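Local coordinates for protein lactaldehyde dehydrogenase (Escherichia coli, PDB 2IMP) that catalyses the irreversible NAD-dependent oxidation of L-lactaldehyde to L-lactate, and also oxidises glycolaldehyde and L-glyceraldehyde, at residues Trp23-Asn28 against Glu32-Arg37; Val91-Lys96 against Pro182-Ala187; Ser178-Asn183 against Leu328-Ala333. All coordinates share one frame; numbering follows the deposited sequence.

Interaction 1 is a surface contact, a beta hairpin near the N-terminus joined mainly by backbone hydrogen bonds and a bulge. Interactions 2 and 3 are buried and share P182 and N183, where the loop after strand 172-176 enters helix 183-195. In interaction 2 a carboxylate from the end of helix 83-94 grips the first turn of that helix, so the chemistry is charged and polar; in interaction 3 a phenylalanine ring and an asparagine amide meet beside the NADH. The hairpin reaches both: S36 OG is hydrogen-bonded to N183 OD1, and V26 packs on P182. All three centres lie within 10 or 11 Å of one another.

Interaction 1 (Trp23-Asn28 against Glu32-Arg37); sequences WIDVVN and EAVISR
V26 pairs with both I35 and S36 in this antiparallel hairpin, a classic beta bulge that shifts the register by one residue before V27 meets V34. V26 N donates to S36 O (2.7 Å), while V26 O takes I35 N at 2.8 Å and, weakly, S36 N. Towards the turn, N28 N binds A33 O and N28 O accepts from E32 N. On the face of D25, V27 and V34, R37 runs beside D25. Its CB lies 4.2 Å from W23 CE3; CG and CD both pass 3.1 Å from D25 OD1; the chain then bends at chi3 (-80°), so that NH1 stays 3.6 Å from the same OD1, a long salt bridge. This oxygen lies at the edge of the guanidinium, whose plane is turned 76° from the carboxylate, and NE goes instead to Q6 OE1. The end of I35 comes in to V26, CG1 to CG1 at 3.8 Å. Strand 23-27 is an outermost strand of its sheet within the chain; strand 34-39 lies between it and strand 5-11, while I35 rests on E92 and E93 of helix 83-94 and V26 on P182.

Interaction 2 (Val91-Lys96 against Pro182-Ala187); sequences VEEGGK and PNNAIA
This is a buried polar contact in which E93, in the last turn of helix 83-94, sets its carboxylate against the first backbone N-H groups of helix 183-195. E93 OE1 accepts from N183 N (2.9 Å) and OE2 from N184 N (2.8 Å), each through the syn lone pair, so the two oxygens straddle successive backbone N-H groups at the helix start. A third bond comes from N184 ND2 to OE2 (2.9 Å), but from above, 56° out of the carboxylate plane, with the amide plane of N184 turned 71° from it. Three N-H groups therefore fix the rotation of the carboxylate, and the positive end of the helix dipole probably helps to keep it ionised. E93 CG sits between the backbone N and the carbonyl carbon (chi1 71°), and the chain beyond is extended, which carries the charge straight across to the other helix. N183 CB lies 3.2 Å from E93 OE1. A leucine in place of E93 would probably leave the N-H groups of N183 and N184 without their acceptor and the helix start without its counter-charge. Beside this grip, a water links E92 OE1 to N183 ND2, while N183 OD1 is hydrogen-bonded to S36 OG. I35 of strand 34-39 touches E92, E93 and N183, while F156 and I159 of helix 155-168 lie against N184.

Interaction 3 (Ser178-Asn183 against Leu328-Ala333); sequences SEFTPN and LINAAA. With NAI (1,4-dihydronicotinamide adenine dinucleotide), chain D.
F180 and I329 bring the two backbones to 7.8 Å between CA atoms, where a type I turn from S178 to T181 faces the loop that leads into helix 331-346. F180 has the largest share of the contact. N330 ND2 stands over one face of its ring, 3.4 Å from CZ and offset toward the rim, with the amide plane steeply tilted to the ring at 62°. E179 CG covers the opposite face near its centre, so the ring is held between its own neighbour and the amide. Behind it, F180 CB touches I329 CG1, and T181 CG2 meets I329 CD1 at 4.1 Å, the two side chains crossing at about a right angle. N330 is the N-cap of helix 331-346: its OD1 accepts from A333 N (3.0 Å), which fixes the amide's rotation and presents ND2 to the ring. Its CG lies between the backbone N and the carbonyl carbon (chi1 55°), folding the amide back over the helix start. On the other side of the contact an ST turn, with S178 OG accepting from F180 N, braces the turn that carries the ring. Both segments contribute to the NADH pocket of this aldehyde dehydrogenase. F180 CE2 comes to 3.4 Å from the ribose oxygen O4D of NADH, and the nicotinamide atom C2N lies at the edge of the F180 ring, in the plane of that ring. A332 CB packs on the nicotinamide at C6N, 3.4 Å away. The carboxylate of E179 reaches both halves of the cofactor: OE2 accepts from the adenosine ribose hydroxyl O2B (2.9 Å), and OE1 makes a weak bond with the carboxamide N7N. K176, close to E179 OE2 in a long, weak ion pair, also binds the cofactor.

Interaction 1 (Trp23-Asn28 against Glu32-Arg37)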
loop_
_atom_site.group_PDB
_atom_site.type_symbol
_atom_site.label_atom_id
_atom_site.label_comp_id
_atom_site.label_asym_id
_atom_site.label_seq_id
_atom_site.Cartn_x
_atom_site.Cartn_y
_atom_site.Cartn_z
ATOM N N TRP A 23 50.099 -5.387 -5.496
ATOM C CA TRP A 23 49.072 -6.400 -5.352
ATOM C C TRP A 23 48.757 -6.724 -3.884
ATOM O O TRP A 23 49.582 -6.517 -3.000
ATOM C CB TRP A 23 49.480 -7.704 -6.043
ATOM C CG TRP A 23 49.637 -7.617 -7.523
ATOM C CD1 TRP A 23 50.743 -7.203 -8.206
ATOM C CD2 TRP A 23 48.664 -7.979 -8.509
ATOM N NE1 TRP A 23 50.521 -7.289 -9.559
ATOM C CE2 TRP A 23 49.256 -7.758 -9.774
ATOM C CE3 TRP A 23 47.351 -8.461 -8.450
ATOM C CZ2 TRP A 23 48.575 -8.013 -10.973
ATOM C CZ3 TRP A 23 46.675 -8.715 -9.641
ATOM C CH2 TRP A 23 47.291 -8.487 -10.887
ATOM N N ILE A 24 47.552 -7.216 -3.645
ATOM C CA ILE A 24 47.144 -7.602 -2.307
ATOM C C ILE A 24 46.967 -9.126 -2.208
ATOM O O ILE A 24 46.232 -9.721 -2.999
ATOM C CB ILE A 24 45.814 -6.922 -1.910
ATOM C CG1 ILE A 24 45.980 -5.401 -1.923
ATOM C CG2 ILE A 24 45.378 -7.394 -0.533
ATOM C CD1 ILE A 24 44.705 -4.637 -1.594
ATOM N N ASP A 25 47.660 -9.750 -1.265
ATOM C CA ASP A 25 47.541 -11.190 -1.110
ATOM C C ASP A 25 46.249 -11.641 -0.413
ATOM O O ASP A 25 45.864 -11.085 0.611
ATOM C CB ASP A 25 48.722 -11.763 -0.308
ATOM C CG ASP A 25 50.036 -11.724 -1.069
ATOM O OD1 ASP A 25 50.066 -12.121 -2.252
ATOM O OD2 ASP A 25 51.047 -11.307 -0.468
ATOM N N VAL A 26 45.581 -12.625 -0.998
ATOM C CA VAL A 26 44.396 -13.192 -0.381
ATOM C C VAL A 26 44.782 -14.523 0.294
ATOM O O VAL A 26 45.232 -15.460 -0.366
ATOM C CB VAL A 26 43.273 -13.426 -1.408
ATOM C CG1 VAL A 26 42.069 -14.053 -0.725
ATOM C CG2 VAL A 26 42.877 -12.097 -2.049
ATOM N N VAL A 27 44.625 -14.571 1.609
ATOM C CA VAL A 27 45.015 -15.732 2.383
ATOM C C VAL A 27 43.890 -16.649 2.892
ATOM O O VAL A 27 42.770 -16.203 3.131
ATOM C CB VAL A 27 45.833 -15.273 3.614
ATOM C CG1 VAL A 27 46.135 -16.444 4.503
ATOM C CG2 VAL A 27 47.119 -14.599 3.165
ATOM N N ASN A 28 44.213 -17.930 3.036
ATOM C CA ASN A 28 43.281 -18.899 3.592
ATOM C C ASN A 28 43.357 -18.818 5.130
ATOM O O ASN A 28 44.357 -19.203 5.724
ATOM C CB ASN A 28 43.647 -20.312 3.142
ATOM C CG ASN A 28 42.638 -21.348 3.599
ATOM O OD1 ASN A 28 42.125 -21.284 4.718
ATOM N ND2 ASN A 28 42.358 -22.319 2.739
ATOM N N GLU A 32 46.713 -19.957 6.454
ATOM C CA GLU A 32 47.530 -18.775 6.225
ATOM C C GLU A 32 48.281 -18.775 4.877
ATOM O O GLU A 32 49.156 -17.943 4.643
ATOM C CB GLU A 32 48.522 -18.584 7.368
ATOM C CG GLU A 32 47.896 -17.987 8.609
ATOM C CD GLU A 32 48.869 -17.908 9.760
ATOM O OE1 GLU A 32 49.131 -18.954 10.392
ATOM O OE2 GLU A 32 49.381 -16.802 10.026
ATOM N N ALA A 33 47.931 -19.711 4.004
ATOM C CA ALA A 33 48.555 -19.781 2.693
ATOM C C ALA A 33 47.894 -18.834 1.664
ATOM O O ALA A 33 46.680 -18.618 1.705
ATOM C CB ALA A 33 48.515 -21.210 2.173
ATOM N N VAL A 34 48.703 -18.279 0.765
ATOM C CA VAL A 34 48.205 -17.375 -0.263
ATOM C C VAL A 34 47.433 -18.106 -1.385
ATOM O O VAL A 34 48.012 -18.859 -2.164
ATOM C CB VAL A 34 49.360 -16.563 -0.884
ATOM C CG1 VAL A 34 48.824 -15.607 -1.943
ATOM C CG2 VAL A 34 50.086 -15.789 0.208
ATOM N N ILE A 35 46.129 -17.870 -1.448
ATOM C CA ILE A 35 45.291 -18.525 -2.437
ATOM C C ILE A 35 45.059 -17.712 -3.730
ATOM O O ILE A 35 44.709 -18.258 -4.776
ATOM C CB ILE A 35 43.943 -18.897 -1.799
ATOM C CG1 ILE A 35 43.212 -17.635 -1.336
ATOM C CG2 ILE A 35 44.186 -19.811 -0.601
ATOM C CD1 ILE A 35 41.941 -17.910 -0.552
ATOM N N SER A 36 45.271 -16.407 -3.634
ATOM C CA SER A 36 45.106 -15.526 -4.775
ATOM C C SER A 36 45.608 -14.113 -4.502
ATOM O O SER A 36 45.953 -13.775 -3.371
ATOM C CB SER A 36 43.634 -15.456 -5.194
ATOM O OG SER A 36 42.850 -14.817 -4.199
ATOM N N ARG A 37 45.648 -13.307 -5.553
ATOM C CA ARG A 37 46.077 -11.931 -5.448
ATOM C C ARG A 37 45.186 -10.963 -6.248
ATOM O O ARG A 37 44.764 -11.264 -7.366
ATOM C CB ARG A 37 47.532 -11.791 -5.914
ATOM C CG ARG A 37 48.565 -12.302 -4.906
ATOM C CD ARG A 37 49.977 -11.880 -5.299
ATOM N NE ARG A 37 50.538 -12.730 -6.343
ATOM C CZ ARG A 37 51.158 -13.884 -6.108
ATOM N NH1 ARG A 37 51.302 -14.320 -4.863
ATOM N NH2 ARG A 37 51.627 -14.606 -7.117
#

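Interaction 2 (Val91-Lys96 against Pro182-Ala187)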
loop_
_atom_site.group_PDB
_atom_site.type_symbol
_atom_site.label_atom_id
_atom_site.label_comp_id
_atom_site.label_asym_id
_atom_site.label_seq_id
_atom_site.Cartn_x
_atom_site.Cartn_y
_atom_site.Cartn_z
ATOM N N VAL A 91 34.472 -21.121 1.313
ATOM C CA VAL A 91 35.101 -21.910 2.367
ATOM C C VAL A 91 36.596 -21.548 2.509
ATOM O O VAL A 91 37.084 -21.219 3.590
ATOM C CB VAL A 91 35.022 -23.425 2.052
ATOM C CG1 VAL A 91 35.819 -24.212 3.081
ATOM C CG2 VAL A 91 33.571 -23.888 2.039
ATOM N N GLU A 92 37.283 -21.601 1.374
ATOM C CA GLU A 92 38.703 -21.311 1.272
ATOM C C GLU A 92 39.157 -19.909 1.756
ATOM O O GLU A 92 40.122 -19.793 2.514
ATOM C CB GLU A 92 39.136 -21.523 -0.179
ATOM C CG GLU A 92 40.575 -21.167 -0.468
ATOM C CD GLU A 92 40.965 -21.517 -1.885
ATOM O OE1 GLU A 92 40.239 -21.098 -2.816
ATOM O OE2 GLU A 92 41.993 -22.208 -2.069
ATOM N N GLU A 93 38.467 -18.859 1.318
ATOM C CA GLU A 93 38.851 -17.509 1.718
ATOM C C GLU A 93 38.116 -16.949 2.959
ATOM O O GLU A 93 38.673 -16.135 3.699
ATOM C CB GLU A 93 38.681 -16.543 0.536
ATOM C CG GLU A 93 37.238 -16.244 0.153
ATOM C CD GLU A 93 37.119 -15.454 -1.148
ATOM O OE1 GLU A 93 38.027 -14.649 -1.465
ATOM O OE2 GLU A 93 36.103 -15.634 -1.850
ATOM N N GLY A 94 36.883 -17.403 3.178
ATOM C CA GLY A 94 36.104 -16.923 4.307
ATOM C C GLY A 94 36.221 -17.763 5.567
ATOM O O GLY A 94 35.862 -17.310 6.659
ATOM N N GLY A 95 36.704 -18.990 5.424
ATOM C CA GLY A 95 36.858 -19.849 6.580
ATOM C C GLY A 95 35.579 -20.423 7.161
ATOM O O GLY A 95 35.589 -20.957 8.272
ATOM N N LYS A 96 34.467 -20.311 6.445
ATOM C CA LYS A 96 33.237 -20.881 6.968
ATOM C C LYS A 96 33.069 -22.371 6.595
ATOM O O LYS A 96 33.584 -22.823 5.571
ATOM C CB LYS A 96 32.013 -20.085 6.499
ATOM C CG LYS A 96 31.755 -20.108 5.010
ATOM C CD LYS A 96 30.285 -19.801 4.723
ATOM C CE LYS A 96 29.851 -18.450 5.286
ATOM N NZ LYS A 96 28.369 -18.276 5.233
ATOM N N PRO A 182 37.605 -11.570 -1.973
ATOM C CA PRO A 182 37.258 -11.148 -3.330
ATOM C C PRO A 182 37.007 -12.286 -4.347
ATOM O O PRO A 182 36.342 -12.077 -5.365
ATOM C CB PRO A 182 38.460 -10.312 -3.728
ATOM C CG PRO A 182 39.587 -11.118 -3.134
ATOM C CD PRO A 182 39.060 -11.462 -1.748
ATOM N N ASN A 183 37.544 -13.467 -4.068
ATOM C CA ASN A 183 37.410 -14.591 -4.987
ATOM C C ASN A 183 35.985 -14.959 -5.398
ATOM O O ASN A 183 35.711 -15.144 -6.587
ATOM C CB ASN A 183 38.137 -15.808 -4.429
ATOM C CG ASN A 183 39.614 -15.551 -4.263
ATOM O OD1 ASN A 183 40.178 -14.723 -4.976
ATOM N ND2 ASN A 183 40.248 -16.254 -3.334
ATOM N N ASN A 184 35.098 -15.064 -4.417
ATOM C CA ASN A 184 33.710 -15.369 -4.706
ATOM C C ASN A 184 33.090 -14.282 -5.608
ATOM O O ASN A 184 32.230 -14.566 -6.440
ATOM C CB ASN A 184 32.916 -15.478 -3.403
ATOM C CG ASN A 184 32.860 -14.170 -2.647
ATOM O OD1 ASN A 184 32.026 -13.301 -2.955
ATOM N ND2 ASN A 184 33.729 -14.000 -1.675
ATOM N N ALA A 185 33.561 -13.048 -5.433
ATOM C CA ALA A 185 33.081 -11.926 -6.229
ATOM C C ALA A 185 33.569 -11.994 -7.690
ATOM O O ALA A 185 32.861 -11.590 -8.613
ATOM C CB ALA A 185 33.512 -10.618 -5.601
ATOM N N ILE A 186 34.792 -12.487 -7.876
ATOM C CA ILE A 186 35.319 -12.658 -9.218
ATOM C C ILE A 186 34.487 -13.712 -9.960
ATOM O O ILE A 186 34.171 -13.563 -11.132
ATOM C CB ILE A 186 36.810 -13.110 -9.196
ATOM C CG1 ILE A 186 37.710 -11.920 -8.861
ATOM C CG2 ILE A 186 37.207 -13.710 -10.557
ATOM C CD1 ILE A 186 37.694 -10.832 -9.912
ATOM N N ALA A 187 34.139 -14.776 -9.242
ATOM C CA ALA A 187 33.313 -15.818 -9.820
ATOM C C ALA A 187 31.924 -15.247 -10.209
ATOM O O ALA A 187 31.344 -15.619 -11.228
ATOM C CB ALA A 187 33.162 -16.972 -8.837
HETATM O O HOH W 1 38.875 -18.629 -2.645
#

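Interaction 3 (Ser178-Asn183 against Leu328-Ala333)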
loop_
_atom_site.group_PDB
_atom_site.type_symbol
_atom_site.label_atom_id
_atom_site.label_comp_id
_atom_site.label_asym_id
_atom_site.label_seq_id
_atom_site.Cartn_x
_atom_site.Cartn_y
_atom_site.Cartn_z
ATOM N N SER A 178 35.250 -7.186 -0.156
ATOM C CA SER A 178 36.285 -6.996 0.850
ATOM C C SER A 178 37.626 -7.522 0.309
ATOM O O SER A 178 37.631 -8.493 -0.454
ATOM C CB SER A 178 35.931 -7.768 2.126
ATOM O OG SER A 178 37.081 -7.995 2.931
ATOM N N GLU A 179 38.735 -6.887 0.671
ATOM C CA GLU A 179 40.032 -7.359 0.202
ATOM C C GLU A 179 40.388 -8.773 0.718
ATOM O O GLU A 179 41.270 -9.436 0.177
ATOM C CB GLU A 179 41.148 -6.381 0.593
ATOM C CG GLU A 179 41.215 -6.036 2.072
ATOM C CD GLU A 179 40.454 -4.764 2.409
ATOM O OE1 GLU A 179 41.093 -3.813 2.907
ATOM O OE2 GLU A 179 39.222 -4.711 2.167
ATOM N N PHE A 180 39.682 -9.207 1.761
ATOM C CA PHE A 180 39.896 -10.519 2.357
ATOM C C PHE A 180 39.103 -11.647 1.678
ATOM O O PHE A 180 39.485 -12.816 1.752
ATOM C CB PHE A 180 39.517 -10.499 3.839
ATOM C CG PHE A 180 40.291 -9.511 4.642
ATOM C CD1 PHE A 180 41.669 -9.639 4.781
ATOM C CD2 PHE A 180 39.652 -8.435 5.246
ATOM C CE1 PHE A 180 42.403 -8.707 5.504
ATOM C CE2 PHE A 180 40.377 -7.498 5.968
ATOM C CZ PHE A 180 41.754 -7.636 6.098
ATOM N N THR A 181 38.002 -11.284 1.025
ATOM C CA THR A 181 37.151 -12.267 0.358
ATOM C C THR A 181 36.666 -11.836 -1.056
ATOM O O THR A 181 35.465 -11.763 -1.319
ATOM C CB THR A 181 35.907 -12.588 1.234
ATOM O OG1 THR A 181 35.155 -11.388 1.465
ATOM C CG2 THR A 181 36.330 -13.161 2.582
ATOM N N PRO A 182 37.605 -11.570 -1.973
ATOM C CA PRO A 182 37.258 -11.148 -3.330
ATOM C C PRO A 182 37.007 -12.286 -4.347
ATOM O O PRO A 182 36.342 -12.077 -5.365
ATOM C CB PRO A 182 38.460 -10.312 -3.728
ATOM C CG PRO A 182 39.587 -11.118 -3.134
ATOM C CD PRO A 182 39.060 -11.462 -1.748
ATOM N N ASN A 183 37.544 -13.467 -4.068
ATOM C CA ASN A 183 37.410 -14.591 -4.987
ATOM C C ASN A 183 35.985 -14.959 -5.398
ATOM O O ASN A 183 35.711 -15.144 -6.587
ATOM C CB ASN A 183 38.137 -15.808 -4.429
ATOM C CG ASN A 183 39.614 -15.551 -4.263
ATOM O OD1 ASN A 183 40.178 -14.723 -4.976
ATOM N ND2 ASN A 183 40.248 -16.254 -3.334
ATOM N N LEU A 328 38.850 -17.737 12.394
ATOM C CA LEU A 328 38.444 -16.350 12.267
ATOM C C LEU A 328 39.021 -15.769 10.953
ATOM O O LEU A 328 40.007 -16.301 10.433
ATOM C CB LEU A 328 38.938 -15.538 13.465
ATOM C CG LEU A 328 38.378 -15.943 14.829
ATOM C CD1 LEU A 328 38.834 -14.937 15.879
ATOM C CD2 LEU A 328 36.859 -15.985 14.773
ATOM N N ILE A 329 38.420 -14.702 10.435
ATOM C CA ILE A 329 38.865 -14.126 9.167
ATOM C C ILE A 329 40.371 -13.783 9.052
ATOM O O ILE A 329 41.017 -14.152 8.072
ATOM C CB ILE A 329 38.022 -12.868 8.797
ATOM C CG1 ILE A 329 38.271 -12.483 7.337
ATOM C CG2 ILE A 329 38.371 -11.710 9.713
ATOM C CD1 ILE A 329 37.918 -13.579 6.343
ATOM N N ASN A 330 40.918 -13.088 10.043
ATOM C CA ASN A 330 42.331 -12.725 10.005
ATOM C C ASN A 330 43.001 -12.543 11.388
ATOM O O ASN A 330 42.353 -12.650 12.428
ATOM C CB ASN A 330 42.524 -11.444 9.185
ATOM C CG ASN A 330 41.663 -10.296 9.683
ATOM O OD1 ASN A 330 41.549 -10.064 10.887
ATOM N ND2 ASN A 330 41.058 -9.561 8.751
ATOM N N ALA A 331 44.301 -12.263 11.363
ATOM C CA ALA A 331 45.085 -12.067 12.573
ATOM C C ALA A 331 44.520 -11.010 13.540
ATOM O O ALA A 331 44.357 -11.275 14.731
ATOM C CB ALA A 331 46.522 -11.710 12.200
ATOM N N ALA A 332 44.236 -9.819 13.026
ATOM C CA ALA A 332 43.695 -8.763 13.869
ATOM C C ALA A 332 42.405 -9.179 14.573
ATOM O O ALA A 332 42.178 -8.833 15.730
ATOM C CB ALA A 332 43.450 -7.527 13.052
ATOM N N ALA A 333 41.567 -9.915 13.851
ATOM C CA ALA A 333 40.317 -10.404 14.408
ATOM C C ALA A 333 40.574 -11.302 15.628
ATOM O O ALA A 333 39.962 -11.130 16.685
ATOM C CB ALA A 333 39.539 -11.171 13.345
HETATM P PA NAI D . 34.934 -3.358 7.387
HETATM O O1A NAI D . 34.168 -2.109 7.532
HETATM O O2A NAI D . 36.341 -3.270 7.987
HETATM O O5B NAI D . 35.018 -3.741 5.839
HETATM C C5B NAI D . 33.883 -3.887 5.000
HETATM C C4B NAI D . 34.074 -3.178 3.649
HETATM O O4B NAI D . 34.242 -1.769 3.818
HETATM C C3B NAI D . 35.307 -3.643 2.858
HETATM O O3B NAI D . 34.972 -3.804 1.482
HETATM C C2B NAI D . 36.319 -2.550 3.135
HETATM O O2B NAI D . 37.368 -2.439 2.209
HETATM C C1B NAI D . 35.448 -1.321 3.203
HETATM N N9A NAI D . 36.048 -0.196 3.981
HETATM C C8A NAI D . 36.798 -0.203 5.156
HETATM N N7A NAI D . 37.126 1.088 5.471
HETATM C C5A NAI D . 36.607 1.907 4.530
HETATM C C6A NAI D . 36.630 3.306 4.355
HETATM N N6A NAI D . 37.268 4.093 5.219
HETATM N N1A NAI D . 35.978 3.870 3.248
HETATM C C2A NAI D . 35.304 3.055 2.328
HETATM N N3A NAI D . 35.285 1.663 2.510
HETATM C C4A NAI D . 35.922 1.106 3.594
HETATM O O3 NAI D . 34.045 -4.483 8.107
HETATM P PN NAI D . 34.261 -6.081 8.069
HETATM O O1N NAI D . 34.402 -6.563 6.684
HETATM O O2N NAI D . 33.162 -6.683 8.897
HETATM O O5D NAI D . 35.644 -6.210 8.902
HETATM C C5D NAI D . 36.911 -6.464 8.350
HETATM C C4D NAI D . 37.902 -6.441 9.491
HETATM O O4D NAI D . 39.223 -6.431 8.959
HETATM C C3D NAI D . 37.941 -5.367 10.602
HETATM O O3D NAI D . 37.439 -5.899 11.813
HETATM C C2D NAI D . 39.381 -4.938 10.712
HETATM O O2D NAI D . 39.802 -4.756 12.045
HETATM C C1D NAI D . 40.110 -6.041 9.985
HETATM N N1N NAI D . 41.436 -5.562 9.479
HETATM C C2N NAI D . 41.460 -4.928 8.232
HETATM C C3N NAI D . 42.695 -4.459 7.706
HETATM C C7N NAI D . 42.744 -3.774 6.359
HETATM O O7N NAI D . 43.970 -3.333 5.878
HETATM N N7N NAI D . 41.666 -3.568 5.600
HETATM C C4N NAI D . 43.890 -4.655 8.475
HETATM C C5N NAI D . 43.844 -5.303 9.744
HETATM C C6N NAI D . 42.598 -5.756 10.234
#